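Local atomic coordinates of cycloalternan-forming enzyme (Listeria monocytogenes serovar 1/2a, PDB entry 5F7U), a protein that belongs to glycosyl hydrolase family 31, with a central TIM barrel, a galactose mutarotase-like beta domain before it and a carbohydrate-binding module near the C terminus. Residues A[214-219]-A[295-300]; A[244-249]-A[314-319]; A[267-272]-A[307-312]. The protein carries 1 engineered substitution. One frame throughout, in Å; residues are numbered along the deposited sequence. Where two conformers were deposited one is given.

Contact 1 (A[214-219]-A[295-300]); sequences LLTSEY and NKYGMY
Y297 reaches across to L215 and T216, and its ring meets both residues, though L215 buries the most surface. From CB, CG is set between the backbone N and the carbonyl carbon (chi1 69°), which brings the ring against strand 214-229. Its near side comes first: CD1 lies 4.1 Å from L215 CB, and CE1 approaches L215 O at 3.3 Å, obliquely to the ring. Farther out, T216 covers one face. T216 CB sits 3.8 Å from the centroid of the Y297 ring and 25° off its normal, a CH-pi contact displaced toward the rim, with Y297 CZ 3.5 Å from it, while T216 CG2 reaches the CE2 side. At the tip, Y297 OH is hydrogen-bonded to E248, and T216 OG1 to Y319. Away from the ring, the CD2 methyl of L215 lies against the carbonyl oxygens of N295 and K296, 3.6 Å from N295 O.

No clear direct hydrogen bond joins the two segments; two waters span them instead. One donates to L214 O and to N295 O, the latter at 2.7 Å. The other donates to L215 O and accepts from N295 ND2 at 2.8 Å. In this mutarotase-like domain a classic beta bulge sets L215 and T216 together opposite V207. The chemistry is therefore apolar and CH-pi packing bordered by water bridges, with both buried hydroxyls satisfied by partners beyond the two segments.

Contact 2 (A[244-249]-A[314-319]); sequences TPSDEA and KVEDKY
The Y319 ring meets T244 at its edge: T244 CB lies in the ring plane, 3.7 Å from Y319 CD2. E248 OE1 approaches the same ring obliquely and at longer range. F242 stacks on the ring, and F250 and F291 meet it edge-to-face. The E248 carboxylate, another flat group, receives T244 OG1 on the anti side of OE1 at 2.6 Å, 22° out of its plane. OG1 points there because it stands anti to the backbone N (chi1 171°); it also takes a hydrogen bond from R263, and the other carboxylate oxygen, E248 OE2, bonds to S293. The E316 carboxylate comes within reach of S246 through the bend of the glutamate chain at chi2 (-89°). In one of the two S246 conformers, OG donates to E316 OE2 at 2.7 Å on the syn side; because it rests on that conformer alone, the bond is doubtful.

Between the backbones, T244 N donates to D317 O at 2.8 Å. In return D317 CA makes a CA-H...O contact with T244 O at 3.3 Å. A water donates to T244 O and to E316 OE1, the latter at 2.9 Å.

Both segments turn here: type I beta turns run from P245 to E248 and from V315 to K318. The contact thus grades from a buried aromatic end at Y319, where E248 is gripped through both oxygens, to an exposed polar end at E316, where a water ties the carboxylate to T244 O and the S246 hydroxyl adds a bond in one conformer.

Contact 3 (A[267-272]-A[307-312]); sequences VETYVY and SQFQMA
An antiparallel strand pair of the galactose mutarotase-like domain brings V267, E268 and T269 alongside F309, Q308 and S307, with the strand axes 4.7 Å apart at closest approach. V267 and F309 form a hydrogen-bonded pair: V267 N donates to F309 O at 2.7 Å, and F309 N returns the bond to V267 O. Farther along, T269 N donates to S307 O at 2.7 Å.

On one face, E268 and Q308 run side by side in the same direction. The glutamate bends at chi2 (-60°), so that its carboxylate lies beside the extended glutamine, whose NE2 donates to the syn side of E268 OE2 at 2.7 Å; carboxylate and amide planes are turned 53° apart. Q308 OE1 in turn accepts from Q310 NE2, and E268 OE1 bonds to H306, so both ends of the pair are held.

On the other face, T269 OG1 and S307 OG share a hydrogen bond of 2.8 Å. The same T269 OG1 lies in the plane of the F309 ring, 3.6 Å from its CE1, while V267 CB packs on F309 CB at 4.1 Å.

P289 of strand 287-293 touches T269, S307 and F309; F253 of strand 250-254 meets the F309 ring edge-to-face, and strand 318-327 pairs with 307-311.

From the N terminus, the first segments of contacts 1, 2 and 3 follow in that order: 214-219, 244-249 and 267-272. Contact 1 closes its loop first, when 295-300 returns to 214-219; contact 3 follows at 307-312 and contact 2 last, at 314-319. Contact 3 is therefore nested inside the loop of contact 2, whereas contact 1 crosses both. Contacts 1 and 2 touch directly, with Y219 OH and D317 OD1 as one probable hydrogen bond. Y319 packs on M311 and Q310, joining contacts 2 and 3. Contact 1 joins strand 214-229 to 297-301, contact 2 the loop after 235-243 to the start of 318-327, and contact 3 strand 266-269 to 307-311.

Contact 1 (A[214-219]-A[295-300])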
loop_
_atom_site.group_PDB
_atom_site.type_symbol
_atom_site.label_atom_id
_atom_site.label_comp_id
_atom_site.label_asym_id
_atom_site.label_seq_id
_atom_site.Cartn_x
_atom_site.Cartn_y
_atom_site.Cartn_z
ATOM N N LEU A 214 -9.321 -12.375 24.225
ATOM C CA LEU A 214 -8.000 -12.855 23.806
ATOM C C LEU A 214 -7.625 -12.248 22.457
ATOM O O LEU A 214 -8.426 -12.294 21.518
ATOM C CB LEU A 214 -7.961 -14.390 23.707
ATOM C CG LEU A 214 -6.630 -15.033 23.270
ATOM C CD1 LEU A 214 -5.562 -14.941 24.338
ATOM C CD2 LEU A 214 -6.879 -16.492 22.903
ATOM N N LEU A 215 -6.406 -11.707 22.378
ATOM C CA LEU A 215 -5.865 -11.183 21.120
ATOM C C LEU A 215 -5.027 -12.257 20.457
ATOM O O LEU A 215 -5.355 -12.701 19.358
ATOM C CB LEU A 215 -5.058 -9.892 21.350
ATOM C CG LEU A 215 -5.865 -8.688 21.842
ATOM C CD1 LEU A 215 -4.959 -7.464 21.945
ATOM C CD2 LEU A 215 -7.076 -8.400 20.956
ATOM N N THR A 216 -3.983 -12.704 21.155
ATOM C CA THR A 216 -3.152 -13.820 20.691
ATOM C C THR A 216 -2.427 -14.447 21.865
ATOM O O THR A 216 -2.418 -13.895 22.971
ATOM C CB THR A 216 -2.173 -13.412 19.545
ATOM O OG1 THR A 216 -1.675 -14.588 18.872
ATOM C CG2 THR A 216 -1.027 -12.521 20.050
ATOM N N SER A 217 -1.817 -15.595 21.636
ATOM C CA SER A 217 -1.150 -16.280 22.732
ATOM C C SER A 217 -0.092 -17.157 22.161
ATOM O O SER A 217 -0.170 -17.554 21.001
ATOM C CB SER A 217 -2.138 -17.139 23.519
ATOM O OG SER A 217 -2.780 -18.082 22.686
ATOM N N GLU A 218 0.885 -17.484 22.999
ATOM C CA GLU A 218 1.897 -18.448 22.602
ATOM C C GLU A 218 1.336 -19.855 22.506
ATOM O O GLU A 218 0.276 -20.167 23.088
ATOM C CB GLU A 218 3.082 -18.377 23.561
ATOM C CG GLU A 218 3.940 -17.127 23.347
ATOM C CD GLU A 218 4.852 -16.849 24.539
ATOM O OE1 GLU A 218 4.713 -17.526 25.569
ATOM O OE2 GLU A 218 5.706 -15.945 24.440
ATOM N N TYR A 219 2.037 -20.700 21.754
ATOM C CA TYR A 219 1.585 -22.062 21.523
ATOM C C TYR A 219 1.445 -22.836 22.843
ATOM O O TYR A 219 2.211 -22.597 23.784
ATOM C CB TYR A 219 2.462 -22.782 20.497
ATOM C CG TYR A 219 1.717 -23.883 19.782
ATOM C CD1 TYR A 219 0.690 -23.587 18.864
ATOM C CD2 TYR A 219 2.014 -25.225 20.028
ATOM C CE1 TYR A 219 -0.016 -24.601 18.223
ATOM C CE2 TYR A 219 1.322 -26.252 19.374
ATOM C CZ TYR A 219 0.302 -25.938 18.480
ATOM O OH TYR A 219 -0.380 -26.947 17.832
ATOM N N ASN A 295 -7.951 -10.540 14.150
ATOM C CA ASN A 295 -8.229 -10.715 15.584
ATOM C C ASN A 295 -7.804 -9.537 16.458
ATOM O O ASN A 295 -7.762 -9.642 17.684
ATOM C CB ASN A 295 -7.679 -12.053 16.100
ATOM C CG ASN A 295 -8.515 -13.220 15.615
ATOM O OD1 ASN A 295 -9.463 -13.018 14.848
ATOM N ND2 ASN A 295 -8.165 -14.428 16.014
ATOM N N LYS A 296 -7.484 -8.418 15.798
ATOM C CA LYS A 296 -7.353 -7.094 16.451
ATOM C C LYS A 296 -6.014 -6.886 17.175
ATOM O O LYS A 296 -5.958 -6.295 18.269
ATOM C CB LYS A 296 -8.531 -6.802 17.391
ATOM C CG LYS A 296 -9.886 -6.870 16.705
ATOM C CD LYS A 296 -10.973 -6.362 17.627
ATOM C CE LYS A 296 -12.307 -6.467 16.904
ATOM N NZ LYS A 296 -13.428 -5.991 17.753
ATOM N N TYR A 297 -4.936 -7.353 16.551
ATOM C CA TYR A 297 -3.600 -7.014 17.018
ATOM C C TYR A 297 -2.666 -6.990 15.812
ATOM O O TYR A 297 -2.958 -7.579 14.766
ATOM C CB TYR A 297 -3.098 -7.998 18.107
ATOM C CG TYR A 297 -2.829 -9.375 17.531
ATOM C CD1 TYR A 297 -3.868 -10.300 17.404
ATOM C CD2 TYR A 297 -1.564 -9.721 17.073
ATOM C CE1 TYR A 297 -3.652 -11.545 16.831
ATOM C CE2 TYR A 297 -1.325 -10.971 16.485
ATOM C CZ TYR A 297 -2.381 -11.875 16.390
ATOM O OH TYR A 297 -2.171 -13.086 15.806
ATOM N N GLY A 298 -1.543 -6.297 15.984
ATOM C CA GLY A 298 -0.421 -6.377 15.064
ATOM C C GLY A 298 0.778 -6.975 15.772
ATOM O O GLY A 298 0.856 -6.955 17.008
ATOM N N MET A 299 1.711 -7.520 14.987
ATOM C CA MET A 299 2.975 -8.016 15.562
ATOM C C MET A 299 4.089 -7.470 14.703
ATOM O O MET A 299 4.049 -7.621 13.498
ATOM C CB MET A 299 3.036 -9.548 15.555
ATOM C CG MET A 299 4.326 -10.117 16.173
ATOM S SD MET A 299 4.287 -11.920 16.397
ATOM C CE MET A 299 3.082 -12.073 17.717
ATOM N N TYR A 300 5.077 -6.862 15.350
ATOM C CA TYR A 300 6.225 -6.283 14.662
ATOM C C TYR A 300 7.488 -6.864 15.258
ATOM O O TYR A 300 7.731 -6.712 16.450
ATOM C CB TYR A 300 6.210 -4.746 14.779
ATOM C CG TYR A 300 7.484 -4.086 14.260
ATOM C CD1 TYR A 300 7.985 -4.400 12.989
ATOM C CD2 TYR A 300 8.193 -3.170 15.056
ATOM C CE1 TYR A 300 9.151 -3.808 12.513
ATOM C CE2 TYR A 300 9.359 -2.564 14.581
ATOM C CZ TYR A 300 9.825 -2.900 13.316
ATOM O OH TYR A 300 10.972 -2.318 12.828
HETATM O O HOH W 1 -9.522 -10.898 19.339
HETATM O O HOH W 2 -6.171 -14.921 17.979
#

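Contact 2 (A[244-249]-A[314-319])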
loop_
_atom_site.group_PDB
_atom_site.type_symbol
_atom_site.label_atom_id
_atom_site.label_comp_id
_atom_site.label_asym_id
_atom_site.label_seq_id
_atom_site.Cartn_x
_atom_site.Cartn_y
_atom_site.Cartn_z
ATOM N N THR A 244 -3.125 -20.175 16.810
ATOM C CA THR A 244 -4.017 -19.432 15.922
ATOM C C THR A 244 -5.260 -20.239 15.516
ATOM O O THR A 244 -5.125 -21.353 14.979
ATOM C CB THR A 244 -3.277 -18.877 14.679
ATOM O OG1 THR A 244 -4.242 -18.346 13.756
ATOM C CG2 THR A 244 -2.424 -19.977 13.985
ATOM N N PRO A 245 -6.466 -19.683 15.756
ATOM C CA PRO A 245 -7.712 -20.345 15.362
ATOM C C PRO A 245 -7.841 -20.410 13.829
ATOM O O PRO A 245 -7.214 -19.623 13.124
ATOM C CB PRO A 245 -8.805 -19.452 15.970
ATOM C CG PRO A 245 -8.171 -18.105 16.060
ATOM C CD PRO A 245 -6.713 -18.349 16.347
ATOM N N SER A 246 -8.648 -21.349 13.338
ATOM C CA SER A 246 -8.747 -21.623 11.900
ATOM C C SER A 246 -9.117 -20.395 11.069
ATOM O O SER A 246 -8.646 -20.249 9.937
ATOM C CB SER A 246 -9.745 -22.757 11.623
ATOM O OG SER A 246 -9.293 -23.974 12.188
ATOM N N ASP A 247 -9.940 -19.515 11.640
ATOM C CA ASP A 247 -10.438 -18.359 10.893
ATOM C C ASP A 247 -9.540 -17.139 10.897
ATOM O O ASP A 247 -9.878 -16.140 10.283
ATOM C CB ASP A 247 -11.856 -17.980 11.322
ATOM C CG ASP A 247 -11.963 -17.596 12.786
ATOM O OD1 ASP A 247 -11.005 -17.736 13.569
ATOM O OD2 ASP A 247 -13.071 -17.191 13.170
ATOM N N GLU A 248 -8.402 -17.203 11.582
ATOM C CA GLU A 248 -7.583 -16.000 11.716
ATOM C C GLU A 248 -6.916 -15.623 10.391
ATOM O O GLU A 248 -6.339 -16.477 9.732
ATOM C CB GLU A 248 -6.545 -16.154 12.836
ATOM C CG GLU A 248 -5.907 -14.812 13.200
ATOM C CD GLU A 248 -4.970 -14.887 14.389
ATOM O OE1 GLU A 248 -4.610 -16.002 14.824
ATOM O OE2 GLU A 248 -4.566 -13.808 14.873
ATOM N N ALA A 249 -7.067 -14.356 9.990
ATOM C CA ALA A 249 -6.448 -13.834 8.764
ATOM C C ALA A 249 -5.254 -12.949 9.117
ATOM O O ALA A 249 -5.266 -12.260 10.160
ATOM C CB ALA A 249 -7.456 -13.053 7.954
ATOM N N LYS A 314 2.833 -24.956 8.809
ATOM C CA LYS A 314 3.428 -26.218 9.269
ATOM C C LYS A 314 2.380 -27.028 10.007
ATOM O O LYS A 314 2.087 -28.166 9.644
ATOM C CB LYS A 314 4.634 -25.987 10.197
ATOM C CG LYS A 314 5.700 -25.017 9.691
ATOM C CD LYS A 314 6.355 -25.477 8.399
ATOM C CE LYS A 314 7.522 -24.560 8.052
ATOM N NZ LYS A 314 7.953 -24.824 6.654
ATOM N N VAL A 315 1.822 -26.413 11.045
ATOM C CA VAL A 315 0.773 -26.980 11.873
ATOM C C VAL A 315 -0.411 -26.022 11.689
ATOM O O VAL A 315 -0.222 -24.800 11.655
ATOM C CB VAL A 315 1.228 -27.025 13.355
ATOM C CG1 VAL A 315 0.140 -27.589 14.249
ATOM C CG2 VAL A 315 2.498 -27.862 13.508
ATOM N N GLU A 316 -1.620 -26.573 11.565
ATOM C CA GLU A 316 -2.819 -25.793 11.219
ATOM C C GLU A 316 -3.182 -24.697 12.234
ATOM O O GLU A 316 -3.816 -23.718 11.868
ATOM C CB GLU A 316 -4.012 -26.753 11.046
ATOM C CG GLU A 316 -5.251 -26.169 10.367
ATOM C CD GLU A 316 -6.258 -25.507 11.320
ATOM O OE1 GLU A 316 -6.347 -25.878 12.521
ATOM O OE2 GLU A 316 -6.989 -24.602 10.862
ATOM N N ASP A 317 -2.818 -24.900 13.497
ATOM C CA ASP A 317 -3.186 -23.974 14.566
ATOM C C ASP A 317 -1.978 -23.238 15.149
ATOM O O ASP A 317 -2.056 -22.708 16.249
ATOM C CB ASP A 317 -3.981 -24.708 15.673
ATOM C CG ASP A 317 -3.144 -25.702 16.464
ATOM O OD1 ASP A 317 -2.049 -26.105 16.018
ATOM O OD2 ASP A 317 -3.602 -26.119 17.551
ATOM N N LYS A 318 -0.881 -23.184 14.396
ATOM C CA LYS A 318 0.343 -22.547 14.887
ATOM C C LYS A 318 0.854 -21.508 13.903
ATOM O O LYS A 318 0.942 -21.781 12.706
ATOM C CB LYS A 318 1.436 -23.605 15.089
ATOM C CG LYS A 318 2.737 -23.077 15.710
ATOM C CD LYS A 318 3.832 -24.136 15.766
ATOM C CE LYS A 318 3.475 -25.255 16.721
ATOM N NZ LYS A 318 4.671 -26.086 17.057
ATOM N N TYR A 319 1.192 -20.321 14.396
ATOM C CA TYR A 319 2.072 -19.438 13.609
ATOM C C TYR A 319 3.368 -19.132 14.334
ATOM O O TYR A 319 3.416 -19.119 15.563
ATOM C CB TYR A 319 1.385 -18.165 13.079
ATOM C CG TYR A 319 1.159 -17.064 14.090
ATOM C CD1 TYR A 319 2.150 -16.095 14.346
ATOM C CD2 TYR A 319 -0.053 -16.973 14.775
ATOM C CE1 TYR A 319 1.923 -15.060 15.266
ATOM C CE2 TYR A 319 -0.302 -15.938 15.690
ATOM C CZ TYR A 319 0.689 -14.979 15.925
ATOM O OH TYR A 319 0.445 -13.981 16.844
HETATM O O HOH W 3 -6.656 -23.487 14.097
#

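Contact 3 (A[267-272]-A[307-312])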
loop_
_atom_site.group_PDB
_atom_site.type_symbol
_atom_site.label_atom_id
_atom_site.label_comp_id
_atom_site.label_asym_id
_atom_site.label_seq_id
_atom_site.Cartn_x
_atom_site.Cartn_y
_atom_site.Cartn_z
ATOM N N VAL A 267 6.259 -16.806 4.908
ATOM C CA VAL A 267 6.519 -15.466 4.366
ATOM C C VAL A 267 7.950 -15.068 4.695
ATOM O O VAL A 267 8.333 -15.045 5.864
ATOM C CB VAL A 267 5.546 -14.424 4.959
ATOM C CG1 VAL A 267 5.747 -13.084 4.282
ATOM C CG2 VAL A 267 4.093 -14.874 4.804
ATOM N N GLU A 268 8.728 -14.739 3.661
ATOM C CA GLU A 268 10.131 -14.360 3.858
ATOM C C GLU A 268 10.236 -12.842 3.907
ATOM O O GLU A 268 9.791 -12.169 2.971
ATOM C CB GLU A 268 10.993 -14.841 2.681
ATOM C CG GLU A 268 10.872 -16.317 2.361
ATOM C CD GLU A 268 11.269 -17.254 3.494
ATOM O OE1 GLU A 268 12.017 -16.878 4.429
ATOM O OE2 GLU A 268 10.843 -18.427 3.428
ATOM N N THR A 269 10.835 -12.324 4.978
ATOM C CA THR A 269 11.138 -10.912 5.072
ATOM C C THR A 269 12.507 -10.710 4.418
ATOM O O THR A 269 13.551 -10.798 5.059
ATOM C CB THR A 269 11.141 -10.411 6.527
ATOM O OG1 THR A 269 9.969 -10.903 7.195
ATOM C CG2 THR A 269 11.118 -8.863 6.547
ATOM N N TYR A 270 12.480 -10.481 3.116
ATOM C CA TYR A 270 13.705 -10.498 2.325
ATOM C C TYR A 270 13.446 -9.684 1.073
ATOM O O TYR A 270 12.643 -10.087 0.213
ATOM C CB TYR A 270 14.018 -11.949 1.926
ATOM C CG TYR A 270 15.362 -12.158 1.267
ATOM C CD1 TYR A 270 16.549 -12.193 2.036
ATOM C CD2 TYR A 270 15.452 -12.399 -0.114
ATOM C CE1 TYR A 270 17.784 -12.426 1.439
ATOM C CE2 TYR A 270 16.677 -12.635 -0.715
ATOM C CZ TYR A 270 17.834 -12.644 0.055
ATOM O OH TYR A 270 19.039 -12.892 -0.567
ATOM N N VAL A 271 14.135 -8.561 0.945
ATOM C CA VAL A 271 13.967 -7.735 -0.257
ATOM C C VAL A 271 14.624 -8.425 -1.455
ATOM O O VAL A 271 15.709 -9.016 -1.335
ATOM C CB VAL A 271 14.510 -6.292 -0.086
ATOM C CG1 VAL A 271 13.786 -5.567 1.063
ATOM C CG2 VAL A 271 16.032 -6.251 0.084
ATOM N N TYR A 272 13.960 -8.354 -2.605
ATOM C CA TYR A 272 14.487 -9.012 -3.789
ATOM C C TYR A 272 13.961 -8.339 -5.038
ATOM O O TYR A 272 12.816 -7.885 -5.061
ATOM C CB TYR A 272 14.140 -10.511 -3.771
ATOM C CG TYR A 272 14.968 -11.331 -4.719
ATOM C CD1 TYR A 272 16.229 -11.830 -4.346
ATOM C CD2 TYR A 272 14.486 -11.619 -5.981
ATOM C CE1 TYR A 272 16.982 -12.597 -5.243
ATOM C CE2 TYR A 272 15.221 -12.357 -6.882
ATOM C CZ TYR A 272 16.454 -12.844 -6.515
ATOM O OH TYR A 272 17.114 -13.579 -7.480
ATOM N N SER A 307 13.769 -12.637 8.362
ATOM C CA SER A 307 12.903 -13.476 9.177
ATOM C C SER A 307 11.964 -14.263 8.251
ATOM O O SER A 307 11.692 -13.851 7.094
ATOM C CB SER A 307 12.092 -12.638 10.180
ATOM O OG SER A 307 11.378 -11.586 9.532
ATOM N N GLN A 308 11.509 -15.403 8.756
ATOM C CA GLN A 308 10.455 -16.181 8.107
ATOM C C GLN A 308 9.257 -16.275 9.034
ATOM O O GLN A 308 9.395 -16.703 10.184
ATOM C CB GLN A 308 10.968 -17.581 7.735
ATOM C CG GLN A 308 9.973 -18.399 6.909
ATOM C CD GLN A 308 10.431 -19.829 6.729
ATOM O OE1 GLN A 308 10.500 -20.588 7.675
ATOM N NE2 GLN A 308 10.747 -20.190 5.508
ATOM N N PHE A 309 8.087 -15.871 8.527
ATOM C CA PHE A 309 6.828 -15.991 9.258
ATOM C C PHE A 309 6.079 -17.203 8.726
ATOM O O PHE A 309 5.672 -17.241 7.555
ATOM C CB PHE A 309 5.980 -14.717 9.062
ATOM C CG PHE A 309 6.476 -13.533 9.848
ATOM C CD1 PHE A 309 7.486 -12.684 9.335
ATOM C CD2 PHE A 309 5.933 -13.233 11.086
ATOM C CE1 PHE A 309 7.951 -11.585 10.087
ATOM C CE2 PHE A 309 6.373 -12.124 11.832
ATOM C CZ PHE A 309 7.389 -11.306 11.338
ATOM N N GLN A 310 5.919 -18.201 9.586
ATOM C CA GLN A 310 5.258 -19.435 9.229
ATOM C C GLN A 310 3.800 -19.328 9.678
ATOM O O GLN A 310 3.490 -19.566 10.843
ATOM C CB GLN A 310 5.971 -20.603 9.921
ATOM C CG GLN A 310 7.435 -20.711 9.499
ATOM C CD GLN A 310 8.203 -21.750 10.289
ATOM O OE1 GLN A 310 7.667 -22.381 11.198
ATOM N NE2 GLN A 310 9.469 -21.925 9.947
ATOM N N MET A 311 2.903 -18.990 8.744
ATOM C CA MET A 311 1.556 -18.608 9.163
ATOM C C MET A 311 0.584 -19.769 9.014
ATOM O O MET A 311 -0.128 -19.878 8.005
ATOM C CB MET A 311 1.091 -17.333 8.423
ATOM C CG MET A 311 2.083 -16.160 8.501
ATOM S SD MET A 311 2.619 -15.735 10.184
ATOM C CE MET A 311 1.098 -15.076 10.876
ATOM N N ALA A 312 0.577 -20.661 10.010
ATOM C CA ALA A 312 -0.238 -21.898 9.927
ATOM C C ALA A 312 0.155 -22.701 8.674
ATOM O O ALA A 312 -0.681 -23.340 8.031
ATOM C CB ALA A 312 -1.742 -21.579 9.963
#